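Local coordinates for protein alanine racemase, biosynthetic (Pseudomonas aeruginosa PAO1, PDB 6A2F) that belongs to the fold-type III family of pyridoxal-phosphate enzymes, pairing a TIM-barrel domain with a mainly beta C-terminal domain in a two-chain assembly, at residues A[238-248]-A[260-271]; A[285-293]-A[321-332]. All coordinates share one frame; numbering follows the deposited sequence.

Contact 1: A[238-248]-A[260-271]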
loop_
_atom_site.group_PDB
_atom_site.type_symbol
_atom_site.label_atom_id
_atom_site.label_comp_id
_atom_site.label_asym_id
_atom_site.label_seq_id
_atom_site.Cartn_x
_atom_site.Cartn_y
_atom_site.Cartn_z
ATOM N N ALA A 238 13.077 -7.522 8.147
ATOM C CA ALA A 238 12.821 -6.840 9.407
ATOM C C ALA A 238 13.523 -7.556 10.562
ATOM O O ALA A 238 14.446 -8.344 10.343
ATOM C CB ALA A 238 11.323 -6.730 9.661
ATOM N N GLN A 239 13.082 -7.273 11.787
ATOM C CA GLN A 239 13.672 -7.870 12.978
ATOM C C GLN A 239 12.643 -8.188 14.045
ATOM O O GLN A 239 11.581 -7.564 14.107
ATOM C CB GLN A 239 14.724 -6.937 13.583
ATOM C CG GLN A 239 16.154 -7.237 13.169
ATOM C CD GLN A 239 17.119 -6.156 13.611
ATOM O OE1 GLN A 239 17.066 -5.687 14.754
ATOM N NE2 GLN A 239 18.005 -5.746 12.703
ATOM N N LEU A 240 12.975 -9.164 14.886
ATOM C CA LEU A 240 12.241 -9.397 16.121
ATOM C C LEU A 240 12.573 -8.271 17.088
ATOM O O LEU A 240 13.742 -8.037 17.393
ATOM C CB LEU A 240 12.623 -10.745 16.736
ATOM C CG LEU A 240 12.227 -12.036 16.021
ATOM C CD1 LEU A 240 12.750 -13.215 16.823
ATOM C CD2 LEU A 240 10.720 -12.142 15.824
ATOM N N ILE A 241 11.537 -7.569 17.543
ATOM C CA ILE A 241 11.683 -6.428 18.454
ATOM C C ILE A 241 11.106 -6.749 19.835
ATOM O O ILE A 241 11.255 -5.969 20.788
ATOM C CB ILE A 241 11.046 -5.137 17.885
ATOM C CG1 ILE A 241 9.530 -5.313 17.679
ATOM C CG2 ILE A 241 11.740 -4.737 16.589
ATOM C CD1 ILE A 241 8.783 -4.043 17.319
ATOM N N SER A 242 10.444 -7.902 19.926
ATOM C CA SER A 242 9.886 -8.387 21.184
ATOM C C SER A 242 9.687 -9.896 21.153
ATOM O O SER A 242 9.471 -10.485 20.090
ATOM C CB SER A 242 8.560 -7.691 21.493
ATOM O OG SER A 242 8.078 -8.077 22.765
ATOM N N LEU A 243 9.763 -10.508 22.331
ATOM C CA LEU A 243 9.543 -11.938 22.485
ATOM C C LEU A 243 8.832 -12.196 23.811
ATOM O O LEU A 243 9.247 -11.682 24.854
ATOM C CB LEU A 243 10.876 -12.679 22.404
ATOM C CG LEU A 243 10.951 -14.201 22.242
ATOM C CD1 LEU A 243 9.831 -14.771 21.382
ATOM C CD2 LEU A 243 12.306 -14.552 21.652
ATOM N N ARG A 244 7.747 -12.968 23.754
ATOM C CA ARG A 244 6.860 -13.192 24.901
ATOM C C ARG A 244 6.498 -14.657 25.109
ATOM O O ARG A 244 6.472 -15.449 24.164
ATOM C CB ARG A 244 5.550 -12.413 24.739
ATOM C CG ARG A 244 5.615 -10.944 25.105
ATOM C CD ARG A 244 4.262 -10.452 25.598
ATOM N NE ARG A 244 4.196 -10.338 27.061
ATOM C CZ ARG A 244 3.641 -11.233 27.883
ATOM N NH1 ARG A 244 3.083 -12.341 27.410
ATOM N NH2 ARG A 244 3.638 -11.016 29.193
ATOM N N GLU A 245 6.207 -14.992 26.362
ATOM C CA GLU A 245 5.585 -16.255 26.718
ATOM C C GLU A 245 4.080 -16.026 26.799
ATOM O O GLU A 245 3.625 -15.085 27.454
ATOM C CB GLU A 245 6.109 -16.749 28.070
ATOM C CG GLU A 245 7.600 -17.057 28.112
ATOM C CD GLU A 245 7.975 -18.289 27.306
ATOM O OE1 GLU A 245 9.143 -18.377 26.868
ATOM O OE2 GLU A 245 7.104 -19.169 27.108
ATOM N N VAL A 246 3.313 -16.876 26.124
ATOM C CA VAL A 246 1.853 -16.781 26.135
ATOM C C VAL A 246 1.272 -18.124 26.570
ATOM O O VAL A 246 1.513 -19.152 25.928
ATOM C CB VAL A 246 1.288 -16.377 24.753
ATOM C CG1 VAL A 246 -0.219 -16.195 24.813
ATOM C CG2 VAL A 246 1.937 -15.096 24.252
ATOM N N ALA A 247 0.518 -18.105 27.668
ATOM C CA ALA A 247 -0.085 -19.314 28.240
ATOM C C ALA A 247 -1.268 -19.812 27.412
ATOM O O ALA A 247 -1.836 -19.063 26.620
ATOM C CB ALA A 247 -0.512 -19.064 29.682
ATOM N N VAL A 248 -1.625 -21.082 27.598
ATOM C CA VAL A 248 -2.783 -21.683 26.926
ATOM C C VAL A 248 -4.060 -20.885 27.237
ATOM O O VAL A 248 -4.274 -20.462 28.377
ATOM C CB VAL A 248 -2.924 -23.194 27.279
ATOM C CG1 VAL A 248 -3.153 -23.406 28.771
ATOM C CG2 VAL A 248 -4.020 -23.866 26.460
ATOM N N ALA A 260 -3.829 -19.207 21.985
ATOM C CA ALA A 260 -2.804 -20.219 22.249
ATOM C C ALA A 260 -3.398 -21.526 22.767
ATOM O O ALA A 260 -4.185 -21.531 23.717
ATOM C CB ALA A 260 -1.768 -19.680 23.226
ATOM N N GLU A 261 -3.004 -22.630 22.137
ATOM C CA GLU A 261 -3.510 -23.958 22.484
ATOM C C GLU A 261 -2.490 -24.812 23.240
ATOM O O GLU A 261 -2.850 -25.809 23.871
ATOM C CB GLU A 261 -3.989 -24.685 21.228
ATOM C CG GLU A 261 -5.278 -24.117 20.650
ATOM C CD GLU A 261 -5.638 -24.733 19.314
ATOM O OE1 GLU A 261 -6.843 -24.981 19.086
ATOM O OE2 GLU A 261 -4.723 -24.975 18.495
ATOM N N ARG A 262 -1.224 -24.418 23.156
ATOM C CA ARG A 262 -0.148 -24.987 23.962
ATOM C C ARG A 262 0.675 -23.808 24.483
ATOM O O ARG A 262 0.577 -22.713 23.922
ATOM C CB ARG A 262 0.704 -25.941 23.112
ATOM C CG ARG A 262 1.425 -25.287 21.938
ATOM C CD ARG A 262 1.751 -26.299 20.851
ATOM N NE ARG A 262 2.480 -25.687 19.738
ATOM C CZ ARG A 262 3.768 -25.896 19.463
ATOM N NH1 ARG A 262 4.326 -25.287 18.425
ATOM N NH2 ARG A 262 4.499 -26.715 20.213
ATOM N N PRO A 263 1.473 -24.000 25.561
ATOM C CA PRO A 263 2.296 -22.862 25.989
ATOM C C PRO A 263 3.079 -22.322 24.794
ATOM O O PRO A 263 3.773 -23.082 24.111
ATOM C CB PRO A 263 3.237 -23.475 27.031
ATOM C CG PRO A 263 2.481 -24.642 27.566
ATOM C CD PRO A 263 1.707 -25.191 26.398
ATOM N N ALA A 264 2.932 -21.026 24.530
ATOM C CA ALA A 264 3.432 -20.444 23.288
ATOM C C ALA A 264 4.528 -19.403 23.479
ATOM O O ALA A 264 4.587 -18.707 24.495
ATOM C CB ALA A 264 2.283 -19.866 22.474
ATOM N N ARG A 265 5.394 -19.327 22.473
ATOM C CA ARG A 265 6.464 -18.354 22.399
ATOM C C ARG A 265 6.116 -17.437 21.225
ATOM O O ARG A 265 5.976 -17.901 20.092
ATOM C CB ARG A 265 7.784 -19.090 22.159
ATOM C CG ARG A 265 9.037 -18.349 22.577
ATOM C CD ARG A 265 10.255 -19.263 22.479
ATOM N NE ARG A 265 11.502 -18.523 22.668
ATOM C CZ ARG A 265 12.003 -18.172 23.853
ATOM N NH1 ARG A 265 13.143 -17.492 23.909
ATOM N NH2 ARG A 265 11.372 -18.492 24.983
ATOM N N ILE A 266 5.940 -16.145 21.495
ATOM C CA ILE A 266 5.432 -15.214 20.482
ATOM C C ILE A 266 6.319 -13.986 20.286
ATOM O O ILE A 266 6.606 -13.259 21.240
ATOM C CB ILE A 266 3.967 -14.812 20.778
ATOM C CG1 ILE A 266 3.061 -16.031 20.553
ATOM C CG2 ILE A 266 3.544 -13.594 19.956
ATOM C CD1 ILE A 266 1.715 -15.739 19.936
ATOM N N GLY A 267 6.742 -13.768 19.040
ATOM C CA GLY A 267 7.651 -12.676 18.698
ATOM C C GLY A 267 7.000 -11.593 17.864
ATOM O O GLY A 267 6.203 -11.886 16.978
ATOM N N THR A 268 7.344 -10.340 18.148
ATOM C CA THR A 268 6.815 -9.194 17.408
ATOM C C THR A 268 7.847 -8.681 16.400
ATOM O O THR A 268 9.032 -8.561 16.715
ATOM C CB THR A 268 6.364 -8.067 18.365
ATOM O OG1 THR A 268 5.455 -8.606 19.332
ATOM C CG2 THR A 268 5.668 -6.925 17.610
ATOM N N VAL A 269 7.379 -8.387 15.187
ATOM C CA VAL A 269 8.241 -8.000 14.071
ATOM C C VAL A 269 7.994 -6.549 13.648
ATOM O O VAL A 269 6.856 -6.062 13.671
ATOM C CB VAL A 269 8.049 -8.957 12.871
ATOM C CG1 VAL A 269 8.858 -8.511 11.661
ATOM C CG2 VAL A 269 8.426 -10.377 13.263
ATOM N N SER A 270 9.076 -5.874 13.257
ATOM C CA SER A 270 9.045 -4.471 12.852
ATOM C C SER A 270 8.564 -4.282 11.409
ATOM O O SER A 270 9.278 -3.723 10.562
ATOM C CB SER A 270 10.430 -3.852 13.044
ATOM O OG SER A 270 11.424 -4.646 12.415
ATOM N N CYS A 271 7.351 -4.755 11.140
ATOM C CA CYS A 271 6.709 -4.611 9.831
ATOM C C CYS A 271 5.204 -4.722 9.996
ATOM O O CYS A 271 4.724 -5.612 10.688
ATOM C CB CYS A 271 7.207 -5.674 8.844
ATOM S SG CYS A 271 6.523 -5.513 7.173
#
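Glu245 and Arg265 meet through different torsions. Glu245 sends CG anti to its carbonyl carbon (chi1 -63°) and then folds back at chi2, which swings the carboxylate over to the neighbouring strand. Arg265 places CG anti to the backbone N (chi1 -157°) and runs extended from CG to NE. Glu245 OE1 thereby reaches Arg265 NH2 at 2.9 Å, a salt bridge at the guanidinium edge. The two flat groups are turned 55° apart, and a single oxygen makes the bridge. Leu243 lies over one guanidinium face, its CD2 3.8 Å from Arg265 NH1. Leu243, Glu245 and Arg265 share one face of the sheet.

The backbones form an antiparallel pair, 238-246 with 264-269, adjacent strands in the mixed sheet of the C-terminal domain. Arg244 pairs with Ile266 and Val246 with Ala264, each by two hydrogen bonds. A classic beta bulge breaks the register: Ile241 and Ser242 both face Thr268. Ile241 N gives a nearly straight bond to Thr268 O (2.8 Å), while Thr268 N turns to Ser242 O (2.9 Å) from above that carbonyl's plane. Next to the bulge, Gly267 leaves room for Leu240 CD2, which lies 4.2 Å from Gly267 CA and 3.9 Å from Val269 CG2. At the far end Ser270 OG accepts from Gln239 N at 3.2 Å, and it also bonds Pro3 O.

Leu240 and Val269 are buried on the Leu243 face, while the Glu245-Arg265 bridge lies at its more exposed end. On the other face, Val246 CG2 packs on Ile266 CG1 at 4.0 Å. There Arg244 NE forms a salt bridge with Asp125 of the second subunit, and Ser242 OG hydrogen-bonds Arg130 O of that subunit. This polar pairing is consistent with a role in the dimer interface.

Contact 2: A[285-293]-A[321-332]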
loop_
_atom_site.group_PDB
_atom_site.type_symbol
_atom_site.label_atom_id
_atom_site.label_comp_id
_atom_site.label_asym_id
_atom_site.label_seq_id
_atom_site.Cartn_x
_atom_site.Cartn_y
_atom_site.Cartn_z
ATOM N N THR A 285 0.377 -17.742 7.463
ATOM C CA THR A 285 1.163 -17.019 6.466
ATOM C C THR A 285 2.643 -17.198 6.819
ATOM O O THR A 285 3.043 -16.950 7.958
ATOM C CB THR A 285 0.787 -15.524 6.422
ATOM O OG1 THR A 285 -0.590 -15.391 6.065
ATOM C CG2 THR A 285 1.632 -14.776 5.409
ATOM N N PRO A 286 3.452 -17.659 5.850
ATOM C CA PRO A 286 4.844 -18.002 6.134
ATOM C C PRO A 286 5.755 -16.793 6.348
ATOM O O PRO A 286 5.527 -15.713 5.775
ATOM C CB PRO A 286 5.274 -18.770 4.881
ATOM C CG PRO A 286 4.411 -18.222 3.797
ATOM C CD PRO A 286 3.085 -17.955 4.453
ATOM N N VAL A 287 6.776 -16.996 7.179
ATOM C CA VAL A 287 7.821 -16.008 7.413
ATOM C C VAL A 287 9.140 -16.731 7.727
ATOM O O VAL A 287 9.133 -17.906 8.112
ATOM C CB VAL A 287 7.416 -15.027 8.539
ATOM C CG1 VAL A 287 7.928 -15.491 9.898
ATOM C CG2 VAL A 287 7.905 -13.625 8.226
ATOM N N LEU A 288 10.265 -16.047 7.543
ATOM C CA LEU A 288 11.558 -16.595 7.955
ATOM C C LEU A 288 12.118 -15.857 9.169
ATOM O O LEU A 288 12.187 -14.629 9.181
ATOM C CB LEU A 288 12.576 -16.570 6.811
ATOM C CG LEU A 288 12.356 -17.411 5.550
ATOM C CD1 LEU A 288 13.654 -17.497 4.760
ATOM C CD2 LEU A 288 11.839 -18.811 5.863
ATOM N N VAL A 289 12.504 -16.619 10.190
ATOM C CA VAL A 289 13.177 -16.071 11.367
ATOM C C VAL A 289 14.542 -16.742 11.475
ATOM O O VAL A 289 14.633 -17.951 11.694
ATOM C CB VAL A 289 12.355 -16.279 12.663
ATOM C CG1 VAL A 289 13.051 -15.638 13.859
ATOM C CG2 VAL A 289 10.943 -15.718 12.507
ATOM N N GLY A 290 15.598 -15.954 11.298
ATOM C CA GLY A 290 16.962 -16.479 11.256
ATOM C C GLY A 290 17.164 -17.473 10.127
ATOM O O GLY A 290 17.916 -18.441 10.266
ATOM N N GLY A 291 16.477 -17.233 9.012
ATOM C CA GLY A 291 16.477 -18.146 7.873
ATOM C C GLY A 291 15.536 -19.327 8.032
ATOM O O GLY A 291 15.374 -20.119 7.104
ATOM N N ARG A 292 14.905 -19.448 9.199
ATOM C CA ARG A 292 14.075 -20.618 9.504
ATOM C C ARG A 292 12.581 -20.338 9.337
ATOM O O ARG A 292 12.085 -19.280 9.725
ATOM C CB ARG A 292 14.367 -21.136 10.918
ATOM C CG ARG A 292 15.823 -21.521 11.179
ATOM C CD ARG A 292 16.153 -22.939 10.730
ATOM N NE ARG A 292 15.235 -23.937 11.290
ATOM C CZ ARG A 292 15.314 -24.453 12.519
ATOM N NH1 ARG A 292 16.275 -24.078 13.361
ATOM N NH2 ARG A 292 14.419 -25.351 12.914
ATOM N N ARG A 293 11.870 -21.302 8.764
ATOM C CA ARG A 293 10.448 -21.148 8.464
ATOM C C ARG A 293 9.582 -21.088 9.728
ATOM O O ARG A 293 9.762 -21.880 10.658
ATOM C CB ARG A 293 9.988 -22.272 7.533
ATOM C CG ARG A 293 8.721 -21.975 6.753
ATOM C CD ARG A 293 8.480 -23.027 5.678
ATOM N NE ARG A 293 8.967 -22.622 4.358
ATOM C CZ ARG A 293 8.237 -21.977 3.447
ATOM N NH1 ARG A 293 8.768 -21.661 2.274
ATOM N NH2 ARG A 293 6.977 -21.645 3.705
ATOM N N VAL A 321 14.286 -11.031 10.211
ATOM C CA VAL A 321 13.043 -11.638 9.752
ATOM C C VAL A 321 12.851 -11.337 8.269
ATOM O O VAL A 321 12.729 -10.174 7.884
ATOM C CB VAL A 321 11.823 -11.132 10.562
ATOM C CG1 VAL A 321 10.515 -11.610 9.942
ATOM C CG2 VAL A 321 11.909 -11.585 12.011
ATOM N N GLU A 322 12.837 -12.381 7.443
ATOM C CA GLU A 322 12.533 -12.218 6.018
ATOM C C GLU A 322 11.028 -12.341 5.758
ATOM O O GLU A 322 10.439 -13.410 5.949
ATOM C CB GLU A 322 13.317 -13.215 5.154
ATOM C CG GLU A 322 13.121 -12.995 3.660
ATOM C CD GLU A 322 14.026 -13.852 2.793
ATOM O OE1 GLU A 322 13.523 -14.437 1.808
ATOM O OE2 GLU A 322 15.237 -13.944 3.085
ATOM N N LEU A 323 10.411 -11.234 5.341
ATOM C CA LEU A 323 8.996 -11.239 4.973
ATOM C C LEU A 323 8.837 -11.811 3.570
ATOM O O LEU A 323 7.880 -12.532 3.293
ATOM C CB LEU A 323 8.377 -9.835 5.061
ATOM C CG LEU A 323 8.089 -9.145 6.406
ATOM C CD1 LEU A 323 7.529 -10.086 7.467
ATOM C CD2 LEU A 323 9.311 -8.408 6.933
ATOM N N TRP A 324 9.770 -11.453 2.689
ATOM C CA TRP A 324 9.945 -12.112 1.390
ATOM C C TRP A 324 11.286 -11.756 0.766
ATOM O O TRP A 324 11.884 -10.742 1.119
ATOM C CB TRP A 324 8.795 -11.815 0.418
ATOM C CG TRP A 324 8.540 -10.362 0.102
ATOM C CD1 TRP A 324 9.275 -9.548 -0.722
ATOM C CD2 TRP A 324 7.441 -9.571 0.568
ATOM N NE1 TRP A 324 8.709 -8.296 -0.780
ATOM C CE2 TRP A 324 7.583 -8.281 0.002
ATOM C CE3 TRP A 324 6.354 -9.826 1.415
ATOM C CZ2 TRP A 324 6.677 -7.247 0.255
ATOM C CZ3 TRP A 324 5.450 -8.791 1.671
ATOM C CH2 TRP A 324 5.620 -7.518 1.089
ATOM N N GLY A 325 11.753 -12.604 -0.151
ATOM C CA GLY A 325 13.032 -12.404 -0.832
ATOM C C GLY A 325 13.565 -13.666 -1.492
ATOM O O GLY A 325 12.814 -14.412 -2.130
ATOM N N ALA A 326 14.868 -13.899 -1.334
ATOM C CA ALA A 326 15.526 -15.064 -1.924
ATOM C C ALA A 326 15.246 -16.357 -1.145
ATOM O O ALA A 326 15.330 -17.451 -1.706
ATOM C CB ALA A 326 17.023 -14.824 -2.056
ATOM N N GLY A 327 14.910 -16.225 0.136
ATOM C CA GLY A 327 14.612 -17.382 0.980
ATOM C C GLY A 327 13.152 -17.800 0.938
ATOM O O GLY A 327 12.839 -18.987 0.990
ATOM N N LEU A 328 12.260 -16.818 0.850
ATOM C CA LEU A 328 10.819 -17.053 0.864
ATOM C C LEU A 328 10.165 -16.216 -0.225
ATOM O O LEU A 328 10.301 -14.989 -0.245
ATOM C CB LEU A 328 10.236 -16.708 2.239
ATOM C CG LEU A 328 8.713 -16.669 2.436
ATOM C CD1 LEU A 328 8.052 -18.018 2.170
ATOM C CD2 LEU A 328 8.378 -16.176 3.836
ATOM N N SER A 329 9.463 -16.889 -1.132
ATOM C CA SER A 329 8.932 -16.247 -2.331
ATOM C C SER A 329 7.768 -15.314 -2.031
ATOM O O SER A 329 6.816 -15.683 -1.329
ATOM C CB SER A 329 8.514 -17.293 -3.364
ATOM O OG SER A 329 8.092 -16.668 -4.566
ATOM N N VAL A 330 7.855 -14.104 -2.577
ATOM C CA VAL A 330 6.782 -13.119 -2.465
ATOM C C VAL A 330 5.473 -13.738 -2.974
ATOM O O VAL A 330 4.382 -13.426 -2.481
ATOM C CB VAL A 330 7.148 -11.788 -3.187
ATOM C CG1 VAL A 330 7.369 -11.992 -4.682
ATOM C CG2 VAL A 330 6.099 -10.713 -2.934
ATOM N N ASP A 331 5.609 -14.654 -3.932
ATOM C CA ASP A 331 4.474 -15.371 -4.508
ATOM C C ASP A 331 3.801 -16.302 -3.509
ATOM O O ASP A 331 2.574 -16.353 -3.453
ATOM C CB ASP A 331 4.898 -16.122 -5.773
ATOM C CG ASP A 331 5.426 -15.186 -6.845
ATOM O OD1 ASP A 331 4.804 -14.121 -7.052
ATOM O OD2 ASP A 331 6.466 -15.501 -7.468
ATOM N N GLU A 332 4.592 -17.013 -2.708
ATOM C CA GLU A 332 4.032 -17.879 -1.666
ATOM C C GLU A 332 3.293 -17.054 -0.611
ATOM O O GLU A 332 2.171 -17.398 -0.226
ATOM C CB GLU A 332 5.110 -18.752 -1.008
ATOM C CG GLU A 332 4.546 -19.937 -0.228
ATOM C CD GLU A 332 5.550 -20.589 0.710
ATOM O OE1 GLU A 332 6.750 -20.659 0.373
ATOM O OE2 GLU A 332 5.137 -21.052 1.794
HETATM O O HOH W 1 5.820 -13.048 5.451
#
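Leu328 packs against 285-293 with CB and both methyls. Its CB lies 4.0 Å from Leu288 CG. Because chi1 of 171° sets CG anti to the backbone N, the two methyls are carried on to other partners. CD2 sits 3.6 Å from Val287 CA and also touches Pro286 O. CD1 meets Pro286 CB at 4.0 Å and brushes Arg293 NH1, whose guanidinium it approaches obliquely.

That guanidinium grips Glu332 end-on. Arg293 NH1 bonds Glu332 OE1 at 2.9 Å, and NH2 bonds OE2. Both oxygens use their syn lone pairs, and the two planes are only 9° apart. The paired bonds fix the rotation of both groups and tie strand 292-296 to the first turn of helix 330-336.

Strands 286-289 and 292-296 form a beta hairpin, closed by a type I' turn from Val289 to Arg292 with two glycines at its tip. Leu288 and Glu322 then join the hairpin to strand 320-322 as an antiparallel hydrogen-bonded pair in the C-terminal domain.

Glu322 CB lies 3.8 Å from Leu288 CB. From there the chain extends so that OE1 accepts from both Gly327 N and Leu328 N, and one carboxylate oxygen ties the strand to the loop that follows. On the other side of the strand, Val287 CG2 touches Leu323 CD1 at 3.6 Å and also Val321 CG1. A water donates to Pro286 O and Leu323 O, bridging the two segments.

Overall arrangement
Both contacts belong to the C-terminal domain and to one mixed beta sheet. They follow in series along the chain: 238-248 with 260-271 closes before 285-293 with 321-332 opens. Their centres are about 17 Å apart. Strand 320-322 is the bridge, since it pairs with 234-246 on one side and with 286-289 on the other. Ala238 N lies 2.7 Å from Val321 O, a probable hydrogen bond. Leu240 packs on Val289, and Val269 on Val321, so the two contacts share one apolar interior. Contact 1 reaches outward to the second subunit. Contact 2 touches no other chain and joins the sheet to helix 330-336.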